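Local coordinates for nodulation protein S (Bradyrhizobium sp., PDB 3OFK) that probably methylates a nitrogen of nod factor precursors, using S-adenosyl-L-methionine as methyl donor, and here holds the product S-adenosyl-L-homocysteine, at residues Arg38-Ser49 with Glu195-Arg203; His149-Asp157 with Gly168-Leu176. One frame throughout, in Å; residues are numbered along the deposited sequence.

Both contacts are built on adjacent antiparallel strands of one seven-stranded mixed sheet, and their centres lie about 11 Å apart. Contact 1 sets helix 33-46 against strand 196-203; contact 2 sets helix 169-179 against strand 148-155. Backbone bonds between the strands join them, Phe202 N to Leu150 O at 2.7 Å and Ala200 O to Phe152 N at 2.9 Å. Along the chain contact 2 is nested within the span closed by contact 1. The strand order 3-2-1-4-5-7-6 with an antiparallel strand 7 is that of the Rossmann-like methyltransferases. Helix 33-46 covers the two strands on one face and helix 169-179 on the other, the first carrying Arg38 and His39 to the SAH carboxylate.

Contact 1 of 2, residues Arg38-Ser49 with Glu195-Arg203; sequences RHTQLLRLSLSS and EDCLLARFR. With SAH (S-adenosyl-L-homocysteine), chain E.
The guanidinium of Arg201 carries Ser48 CB over the centre of one face, 3.5 Å above the plane, while Ser49 OG lies at its edge. There NH2 donates to Ser49 OG at 2.7 Å, close to the guanidinium plane, with a bent N-H...O angle of 139°; a water, also near that plane but off its NE side, accepts from NE and donates to Ser46 O. CG anti to the backbone N (chi1 -178°) and a chain extended to NE carry this group from strand 196-203 to the turn after helix 33-46.

Between the ends the contact is apolar, the helix packing along the strand at 11°. Leu199 CD1 touches Gln41 CB at 3.5 Å and meets Leu42 CD1 with the side chains at about a right angle, while Leu45 CD1 lies 3.7 Å from Leu199 CB.

At the other end Cys197 SG lies against Arg38 CD at 3.7 Å. The Arg38 guanidinium, with His39 CD2 near the rim of one face, presents its edge to the SAH carboxylate: NH1 donates to SAH O at 2.8 Å and NH2 reaches both oxygens. His39 NE2 holds SAH OXT, also at 2.8 Å, almost straight. Positive charge in this first turn probably steadies the carboxylate of S-adenosyl-L-homocysteine.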
loop_
_atom_site.group_PDB
_atom_site.type_symbol
_atom_site.label_atom_id
_atom_site.label_comp_id
_atom_site.label_asym_id
_atom_site.label_seq_id
_atom_site.Cartn_x
_atom_site.Cartn_y
_atom_site.Cartn_z
ATOM N N ARG A 38 -3.690 8.772 -8.385
ATOM C CA ARG A 38 -3.264 7.424 -8.003
ATOM C C ARG A 38 -4.270 6.740 -7.084
ATOM O O ARG A 38 -4.607 5.567 -7.272
ATOM C CB ARG A 38 -1.895 7.454 -7.309
ATOM C CG ARG A 38 -1.330 6.101 -7.048
ATOM C CD ARG A 38 0.088 6.202 -6.486
ATOM N NE ARG A 38 0.146 6.900 -5.201
ATOM C CZ ARG A 38 -0.205 6.384 -4.007
ATOM N NH1 ARG A 38 -0.672 5.139 -3.864
ATOM N NH2 ARG A 38 -0.086 7.141 -2.926
ATOM N N HIS A 39 -4.715 7.492 -6.080
ATOM C CA HIS A 39 -5.753 7.053 -5.187
ATOM C C HIS A 39 -7.069 6.749 -5.871
ATOM O O HIS A 39 -7.761 5.815 -5.475
ATOM C CB HIS A 39 -5.982 8.104 -4.105
ATOM C CG HIS A 39 -5.018 8.026 -2.972
ATOM N ND1 HIS A 39 -5.200 8.725 -1.797
ATOM C CD2 HIS A 39 -3.902 7.281 -2.799
ATOM C CE1 HIS A 39 -4.210 8.451 -0.968
ATOM N NE2 HIS A 39 -3.421 7.562 -1.545
ATOM N N THR A 40 -7.427 7.549 -6.870
ATOM C CA THR A 40 -8.619 7.284 -7.683
ATOM C C THR A 40 -8.485 5.916 -8.353
ATOM O O THR A 40 -9.403 5.096 -8.257
ATOM C CB THR A 40 -8.883 8.414 -8.711
ATOM O OG1 THR A 40 -9.090 9.653 -8.012
ATOM C CG2 THR A 40 -10.101 8.107 -9.562
ATOM N N GLN A 41 -7.324 5.655 -8.973
ATOM C CA GLN A 41 -7.070 4.341 -9.579
ATOM C C GLN A 41 -7.035 3.212 -8.566
ATOM O O GLN A 41 -7.615 2.150 -8.757
ATOM C CB GLN A 41 -5.744 4.336 -10.366
ATOM C CG GLN A 41 -5.758 5.175 -11.653
ATOM C CD GLN A 41 -6.938 4.884 -12.544
ATOM O OE1 GLN A 41 -7.378 3.735 -12.660
ATOM N NE2 GLN A 41 -7.465 5.931 -13.189
ATOM N N LEU A 42 -6.332 3.439 -7.488
ATOM C CA LEU A 42 -6.290 2.458 -6.411
ATOM C C LEU A 42 -7.718 2.111 -5.886
ATOM O O LEU A 42 -8.050 0.935 -5.728
ATOM C CB LEU A 42 -5.361 2.970 -5.296
ATOM C CG LEU A 42 -4.751 1.925 -4.378
ATOM C CD1 LEU A 42 -3.647 1.151 -5.111
ATOM C CD2 LEU A 42 -4.219 2.555 -3.118
ATOM N N LEU A 43 -8.566 3.123 -5.655
ATOM C CA LEU A 43 -9.943 2.874 -5.211
ATOM C C LEU A 43 -10.778 2.223 -6.325
ATOM O O LEU A 43 -11.541 1.327 -6.027
ATOM C CB LEU A 43 -10.642 4.142 -4.685
ATOM C CG LEU A 43 -11.999 3.946 -3.979
ATOM C CD1 LEU A 43 -11.891 3.079 -2.733
ATOM C CD2 LEU A 43 -12.610 5.254 -3.593
ATOM N N ARG A 44 -10.603 2.639 -7.590
ATOM C CA ARG A 44 -11.362 2.042 -8.694
ATOM C C ARG A 44 -11.084 0.547 -8.738
ATOM O O ARG A 44 -12.012 -0.260 -8.840
ATOM C CB ARG A 44 -11.026 2.671 -10.067
ATOM C CG ARG A 44 -11.729 1.995 -11.250
ATOM C CD ARG A 44 -11.344 2.616 -12.594
ATOM N NE ARG A 44 -9.921 2.442 -12.902
ATOM C CZ ARG A 44 -9.379 1.333 -13.408
ATOM N NH1 ARG A 44 -10.130 0.270 -13.663
ATOM N NH2 ARG A 44 -8.070 1.279 -13.657
ATOM N N LEU A 45 -9.805 0.183 -8.648
ATOM C CA LEU A 45 -9.425 -1.221 -8.618
ATOM C C LEU A 45 -10.010 -1.925 -7.390
ATOM O O LEU A 45 -10.421 -3.066 -7.488
ATOM C CB LEU A 45 -7.886 -1.385 -8.659
ATOM C CG LEU A 45 -7.140 -0.922 -9.931
ATOM C CD1 LEU A 45 -5.603 -1.070 -9.831
ATOM C CD2 LEU A 45 -7.671 -1.646 -11.128
ATOM N N SER A 46 -9.996 -1.266 -6.232
ATOM C CA SER A 46 -10.450 -1.888 -4.977
ATOM C C SER A 46 -11.954 -2.182 -5.022
ATOM O O SER A 46 -12.415 -3.202 -4.473
ATOM C CB SER A 46 -10.131 -0.990 -3.774
ATOM O OG SER A 46 -8.747 -0.641 -3.689
ATOM N N LEU A 47 -12.701 -1.306 -5.714
ATOM C CA LEU A 47 -14.162 -1.395 -5.766
ATOM C C LEU A 47 -14.647 -2.192 -6.962
ATOM O O LEU A 47 -15.858 -2.361 -7.115
ATOM C CB LEU A 47 -14.814 0.008 -5.788
ATOM C CG LEU A 47 -14.644 0.877 -4.533
ATOM C CD1 LEU A 47 -15.435 2.214 -4.659
ATOM C CD2 LEU A 47 -15.070 0.115 -3.263
ATOM N N SER A 48 -13.735 -2.698 -7.803
ATOM C CA SER A 48 -14.139 -3.345 -9.069
ATOM C C SER A 48 -15.193 -4.423 -8.900
ATOM O O SER A 48 -16.002 -4.622 -9.799
ATOM C CB SER A 48 -12.941 -3.944 -9.803
ATOM O OG SER A 48 -12.020 -2.930 -10.138
ATOM N N SER A 49 -15.172 -5.107 -7.758
ATOM C CA SER A 49 -16.093 -6.212 -7.449
ATOM C C SER A 49 -17.206 -5.836 -6.480
ATOM O O SER A 49 -17.851 -6.727 -5.909
ATOM C CB SER A 49 -15.308 -7.399 -6.856
ATOM O OG SER A 49 -14.672 -8.152 -7.887
ATOM N N GLU A 195 7.126 10.428 -10.558
ATOM C CA GLU A 195 5.678 10.228 -10.530
ATOM C C GLU A 195 5.289 9.309 -11.666
ATOM O O GLU A 195 4.803 9.749 -12.720
ATOM C CB GLU A 195 4.924 11.575 -10.564
ATOM C CG GLU A 195 4.995 12.291 -9.215
ATOM C CD GLU A 195 4.499 13.729 -9.204
ATOM O OE1 GLU A 195 4.008 14.267 -10.235
ATOM O OE2 GLU A 195 4.617 14.337 -8.127
ATOM N N ASP A 196 5.548 8.019 -11.449
ATOM C CA ASP A 196 5.288 7.015 -12.475
ATOM C C ASP A 196 5.079 5.668 -11.854
ATOM O O ASP A 196 6.037 4.966 -11.525
ATOM C CB ASP A 196 6.423 6.949 -13.488
ATOM C CG ASP A 196 6.149 5.957 -14.615
ATOM O OD1 ASP A 196 5.008 5.450 -14.760
ATOM O OD2 ASP A 196 7.092 5.686 -15.375
ATOM N N CYS A 197 3.804 5.314 -11.755
ATOM C CA CYS A 197 3.314 4.271 -10.893
ATOM C C CYS A 197 2.657 3.198 -11.726
ATOM O O CYS A 197 2.024 3.487 -12.736
ATOM C CB CYS A 197 2.257 4.873 -9.973
ATOM S SG CYS A 197 1.507 3.703 -8.880
ATOM N N LEU A 198 2.800 1.962 -11.285
ATOM C CA LEU A 198 2.112 0.832 -11.900
ATOM C C LEU A 198 1.217 0.265 -10.829
ATOM O O LEU A 198 1.662 0.089 -9.707
ATOM C CB LEU A 198 3.116 -0.235 -12.351
ATOM C CG LEU A 198 2.699 -1.254 -13.412
ATOM C CD1 LEU A 198 2.041 -0.599 -14.642
ATOM C CD2 LEU A 198 3.937 -2.027 -13.826
ATOM N N LEU A 199 -0.054 0.051 -11.164
ATOM C CA LEU A 199 -0.979 -0.621 -10.280
ATOM C C LEU A 199 -1.484 -1.842 -10.996
ATOM O O LEU A 199 -1.672 -1.823 -12.220
ATOM C CB LEU A 199 -2.178 0.276 -9.921
ATOM C CG LEU A 199 -1.918 1.737 -9.550
ATOM C CD1 LEU A 199 -3.181 2.414 -8.968
ATOM C CD2 LEU A 199 -0.813 1.775 -8.550
ATOM N N ALA A 200 -1.704 -2.899 -10.229
ATOM C CA ALA A 200 -2.261 -4.144 -10.738
ATOM C C ALA A 200 -3.172 -4.761 -9.674
ATOM O O ALA A 200 -2.883 -4.728 -8.467
ATOM C CB ALA A 200 -1.143 -5.124 -11.125
ATOM N N ARG A 201 -4.275 -5.318 -10.147
ATOM C CA ARG A 201 -5.231 -6.006 -9.321
ATOM C C ARG A 201 -5.063 -7.489 -9.591
ATOM O O ARG A 201 -5.161 -7.937 -10.743
ATOM C CB ARG A 201 -6.645 -5.527 -9.657
ATOM C CG ARG A 201 -7.764 -6.148 -8.816
ATOM C CD ARG A 201 -9.094 -5.531 -9.220
ATOM N NE ARG A 201 -10.233 -5.997 -8.421
ATOM C CZ ARG A 201 -11.209 -6.808 -8.847
ATOM N NH1 ARG A 201 -11.227 -7.277 -10.099
ATOM N NH2 ARG A 201 -12.194 -7.147 -8.005
ATOM N N PHE A 202 -4.812 -8.241 -8.523
ATOM C CA PHE A 202 -4.616 -9.694 -8.617
ATOM C C PHE A 202 -5.771 -10.455 -7.970
ATOM O O PHE A 202 -6.388 -9.971 -7.016
ATOM C CB PHE A 202 -3.297 -10.076 -7.954
ATOM C CG PHE A 202 -2.083 -9.539 -8.667
ATOM C CD1 PHE A 202 -1.342 -10.351 -9.537
ATOM C CD2 PHE A 202 -1.650 -8.244 -8.446
ATOM C CE1 PHE A 202 -0.242 -9.868 -10.186
ATOM C CE2 PHE A 202 -0.513 -7.759 -9.095
ATOM C CZ PHE A 202 0.193 -8.582 -9.961
ATOM N N ARG A 203 -6.090 -11.624 -8.519
ATOM C CA ARG A 203 -7.074 -12.508 -7.929
ATOM C C ARG A 203 -6.396 -13.761 -7.403
ATOM O O ARG A 203 -5.404 -14.239 -7.957
ATOM C CB ARG A 203 -8.156 -12.907 -8.948
ATOM C CG ARG A 203 -9.419 -13.458 -8.290
ATOM C CD ARG A 203 -10.548 -13.817 -9.285
ATOM N NE ARG A 203 -10.129 -14.809 -10.273
ATOM C CZ ARG A 203 -9.735 -14.534 -11.518
ATOM N NH1 ARG A 203 -9.700 -13.277 -11.968
ATOM N NH2 ARG A 203 -9.372 -15.528 -12.326
HETATM N N SAH E . -0.766 2.952 1.125
HETATM C CA SAH E . -0.886 4.397 1.291
HETATM C CB SAH E . 0.294 4.923 2.104
HETATM C CG SAH E . 1.694 4.854 1.514
HETATM S SD SAH E . 2.980 5.715 2.484
HETATM C C SAH E . -1.007 5.169 -0.032
HETATM O O SAH E . -0.748 4.632 -1.111
HETATM O OXT SAH E . -1.369 6.344 -0.036
HETATM C "C5'" SAH E . 3.736 4.202 3.165
HETATM C "C4'" SAH E . 3.229 3.684 4.496
HETATM O "O4'" SAH E . 3.765 2.379 4.706
HETATM C "C3'" SAH E . 3.636 4.535 5.698
HETATM O "O3'" SAH E . 2.516 4.695 6.580
HETATM C "C2'" SAH E . 4.750 3.697 6.346
HETATM O "O2'" SAH E . 4.847 3.913 7.733
HETATM C "C1'" SAH E . 4.275 2.307 6.027
HETATM N N9 SAH E . 5.259 1.201 6.081
HETATM C C8 SAH E . 6.561 1.217 5.650
HETATM N N7 SAH E . 7.080 -0.015 5.840
HETATM C C5 SAH E . 6.142 -0.816 6.374
HETATM C C6 SAH E . 6.193 -2.173 6.695
HETATM N N6 SAH E . 7.374 -2.839 6.564
HETATM N N1 SAH E . 5.066 -2.752 7.225
HETATM C C2 SAH E . 3.903 -2.003 7.373
HETATM N N3 SAH E . 3.867 -0.659 7.014
HETATM C C4 SAH E . 4.973 -0.075 6.501
HETATM O O HOH W 1 -10.935 -5.555 -5.550
#

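Contact 2 of 2, residues His149-Asp157 with Gly168-Leu176; sequences HLVFGSARD and GAETVITIL
Asp157 OD1 is gripped by two backbone amides of segment 168-176: Gly168 N at 2.8 Å, on the anti side, and Thr171 N through a weaker bond of 3.3 Å. The other oxygen, OD2, receives the Thr171 hydroxyl at 2.7 Å from above the carboxylate plane. The reverse bond runs from Asp157 N to Glu170 OE1, 2.9 Å long, nearly straight and on the syn side. Glu170, its chain bent at chi2, turns its OE2 to the edge of the Arg156 guanidinium, making a salt bridge whose hydrogen bond to NH1 is weak. A lysine in place of Asp157 would probably leave Gly168 N and the Thr171 hydroxyl without their acceptor and set the threonine side chain free to turn.

Ala155 O takes two donors, Ala169 N at 3.0 Å and Ser154 OG, the latter on a lone pair in the carbonyl plane. Gly168, the N-cap residue of helix 169-179, is tightly placed, since a CB there would collide with Ala155 O.

Farther along, Phe152 packs on the helix face formed by Ala169, Val172, Ile173 and Leu176. With CG anti to the backbone N (chi1 164°), its ring receives Val172 CG1 over one face, a CH-pi contact 3.8 Å from the centroid and 24° off the normal. Ala169 CA lies at the ring edge, and Leu176 CD1 lies oblique to the ring, 3.8 Å from Phe152 CG, and also touches Leu150 CD2.

Strand and helix run roughly antiparallel (152°), and Asp157 ties the helix start to the end of strand 148-155 on one face of the Rossmann-like sheet. Asp157 and Glu170 bring like charges close, which Arg156 probably offsets, and the helix amino terminus, its Gly168 and Thr171 amides pointing at Asp157, is likely to favour a negative charge on that carboxylate.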
loop_
_atom_site.group_PDB
_atom_site.type_symbol
_atom_site.label_atom_id
_atom_site.label_comp_id
_atom_site.label_asym_id
_atom_site.label_seq_id
_atom_site.Cartn_x
_atom_site.Cartn_y
_atom_site.Cartn_z
ATOM N N HIS A 149 -9.283 -10.399 -3.755
ATOM C CA HIS A 149 -8.344 -9.687 -4.622
ATOM C C HIS A 149 -7.290 -8.949 -3.833
ATOM O O HIS A 149 -7.528 -8.537 -2.689
ATOM C CB HIS A 149 -9.054 -8.676 -5.524
ATOM C CG HIS A 149 -9.996 -9.310 -6.499
ATOM N ND1 HIS A 149 -11.259 -9.726 -6.140
ATOM C CD2 HIS A 149 -9.848 -9.627 -7.805
ATOM C CE1 HIS A 149 -11.861 -10.248 -7.196
ATOM N NE2 HIS A 149 -11.023 -10.207 -8.217
ATOM N N LEU A 150 -6.141 -8.767 -4.476
ATOM C CA LEU A 150 -5.052 -7.990 -3.919
ATOM C C LEU A 150 -4.805 -6.855 -4.897
ATOM O O LEU A 150 -4.693 -7.091 -6.091
ATOM C CB LEU A 150 -3.817 -8.877 -3.737
ATOM C CG LEU A 150 -2.555 -8.235 -3.133
ATOM C CD1 LEU A 150 -1.756 -9.270 -2.289
ATOM C CD2 LEU A 150 -1.680 -7.600 -4.239
ATOM N N VAL A 151 -4.823 -5.632 -4.398
ATOM C CA VAL A 151 -4.599 -4.443 -5.208
ATOM C C VAL A 151 -3.259 -3.887 -4.814
ATOM O O VAL A 151 -3.095 -3.454 -3.684
ATOM C CB VAL A 151 -5.694 -3.375 -4.996
ATOM C CG1 VAL A 151 -5.243 -2.036 -5.565
ATOM C CG2 VAL A 151 -6.954 -3.811 -5.654
ATOM N N PHE A 152 -2.305 -3.930 -5.747
ATOM C CA PHE A 152 -0.938 -3.530 -5.499
ATOM C C PHE A 152 -0.627 -2.312 -6.311
ATOM O O PHE A 152 -1.082 -2.174 -7.449
ATOM C CB PHE A 152 0.015 -4.657 -5.907
ATOM C CG PHE A 152 1.454 -4.217 -6.061
ATOM C CD1 PHE A 152 2.273 -3.990 -4.935
ATOM C CD2 PHE A 152 1.989 -4.017 -7.339
ATOM C CE1 PHE A 152 3.604 -3.608 -5.093
ATOM C CE2 PHE A 152 3.316 -3.617 -7.505
ATOM C CZ PHE A 152 4.126 -3.403 -6.369
ATOM N N GLY A 153 0.143 -1.406 -5.734
ATOM C CA GLY A 153 0.632 -0.275 -6.511
ATOM C C GLY A 153 2.027 0.083 -6.080
ATOM O O GLY A 153 2.346 -0.057 -4.914
ATOM N N SER A 154 2.845 0.564 -7.007
ATOM C CA SER A 154 4.174 1.001 -6.655
ATOM C C SER A 154 4.812 1.881 -7.744
ATOM O O SER A 154 4.527 1.737 -8.934
ATOM C CB SER A 154 5.046 -0.218 -6.374
ATOM O OG SER A 154 6.415 0.109 -6.121
ATOM N N ALA A 155 5.620 2.835 -7.302
ATOM C CA ALA A 155 6.604 3.469 -8.132
ATOM C C ALA A 155 7.367 2.372 -8.872
ATOM O O ALA A 155 7.502 1.273 -8.366
ATOM C CB ALA A 155 7.526 4.279 -7.282
ATOM N N ARG A 156 7.818 2.665 -10.084
ATOM C CA ARG A 156 8.536 1.675 -10.877
ATOM C C ARG A 156 9.902 1.337 -10.293
ATOM O O ARG A 156 10.441 2.090 -9.479
ATOM C CB ARG A 156 8.693 2.150 -12.308
ATOM C CG ARG A 156 7.401 2.026 -13.105
ATOM C CD ARG A 156 7.555 2.552 -14.524
ATOM N NE ARG A 156 6.299 2.502 -15.278
ATOM C CZ ARG A 156 5.758 1.401 -15.813
ATOM N NH1 ARG A 156 6.340 0.212 -15.702
ATOM N NH2 ARG A 156 4.615 1.491 -16.472
ATOM N N ASP A 157 10.445 0.199 -10.742
ATOM C CA ASP A 157 11.782 -0.280 -10.350
ATOM C C ASP A 157 12.867 0.815 -10.386
ATOM O O ASP A 157 13.588 1.030 -9.375
ATOM C CB ASP A 157 12.217 -1.438 -11.279
ATOM C CG ASP A 157 11.526 -2.761 -10.958
ATOM O OD1 ASP A 157 10.825 -2.838 -9.935
ATOM O OD2 ASP A 157 11.696 -3.747 -11.743
ATOM N N GLY A 168 10.748 -2.128 -7.269
ATOM C CA GLY A 168 9.430 -1.508 -7.304
ATOM C C GLY A 168 8.410 -2.350 -8.062
ATOM O O GLY A 168 8.424 -3.591 -7.964
ATOM N N ALA A 169 7.547 -1.674 -8.832
ATOM C CA ALA A 169 6.339 -2.281 -9.404
ATOM C C ALA A 169 6.608 -3.555 -10.198
ATOM O O ALA A 169 6.004 -4.606 -9.924
ATOM C CB ALA A 169 5.581 -1.250 -10.274
ATOM N N GLU A 170 7.528 -3.471 -11.152
ATOM C CA GLU A 170 7.653 -4.527 -12.153
ATOM C C GLU A 170 8.162 -5.797 -11.486
ATOM O O GLU A 170 7.649 -6.892 -11.735
ATOM C CB GLU A 170 8.564 -4.123 -13.323
ATOM C CG GLU A 170 8.099 -2.899 -14.107
ATOM C CD GLU A 170 8.679 -1.593 -13.564
ATOM O OE1 GLU A 170 8.721 -1.447 -12.327
ATOM O OE2 GLU A 170 9.101 -0.731 -14.372
ATOM N N THR A 171 9.131 -5.620 -10.594
ATOM C CA THR A 171 9.707 -6.718 -9.859
ATOM C C THR A 171 8.684 -7.413 -8.965
ATOM O O THR A 171 8.558 -8.647 -9.007
ATOM C CB THR A 171 10.986 -6.252 -9.104
ATOM O OG1 THR A 171 11.976 -5.876 -10.079
ATOM C CG2 THR A 171 11.538 -7.359 -8.277
ATOM N N VAL A 172 7.935 -6.635 -8.182
ATOM C CA VAL A 172 6.900 -7.211 -7.337
ATOM C C VAL A 172 5.771 -7.872 -8.142
ATOM O O VAL A 172 5.335 -8.972 -7.807
ATOM C CB VAL A 172 6.337 -6.184 -6.360
ATOM C CG1 VAL A 172 5.149 -6.756 -5.613
ATOM C CG2 VAL A 172 7.432 -5.720 -5.374
ATOM N N ILE A 173 5.306 -7.223 -9.209
ATOM C CA ILE A 173 4.266 -7.806 -10.061
ATOM C C ILE A 173 4.699 -9.195 -10.519
ATOM O O ILE A 173 3.901 -10.141 -10.511
ATOM C CB ILE A 173 3.922 -6.872 -11.256
ATOM C CG1 ILE A 173 3.081 -5.676 -10.773
ATOM C CG2 ILE A 173 3.148 -7.613 -12.331
ATOM C CD1 ILE A 173 2.920 -4.584 -11.778
ATOM N N THR A 174 5.977 -9.321 -10.906
ATOM C CA THR A 174 6.518 -10.595 -11.333
ATOM C C THR A 174 6.362 -11.671 -10.274
ATOM O O THR A 174 5.945 -12.797 -10.587
ATOM C CB THR A 174 7.995 -10.463 -11.787
ATOM O OG1 THR A 174 8.036 -9.622 -12.938
ATOM C CG2 THR A 174 8.609 -11.839 -12.160
ATOM N N ILE A 175 6.709 -11.324 -9.042
ATOM C CA ILE A 175 6.682 -12.250 -7.908
ATOM C C ILE A 175 5.236 -12.556 -7.516
ATOM O O ILE A 175 4.876 -13.713 -7.270
ATOM C CB ILE A 175 7.426 -11.667 -6.684
ATOM C CG1 ILE A 175 8.937 -11.522 -6.985
ATOM C CG2 ILE A 175 7.190 -12.541 -5.449
ATOM C CD1 ILE A 175 9.721 -10.753 -5.897
ATOM N N LEU A 176 4.413 -11.510 -7.474
ATOM C CA LEU A 176 2.988 -11.684 -7.211
ATOM C C LEU A 176 2.355 -12.667 -8.176
ATOM O O LEU A 176 1.538 -13.477 -7.761
ATOM C CB LEU A 176 2.254 -10.346 -7.286
ATOM C CG LEU A 176 2.454 -9.399 -6.119
ATOM C CD1 LEU A 176 1.830 -8.032 -6.397
ATOM C CD2 LEU A 176 1.868 -9.998 -4.884
#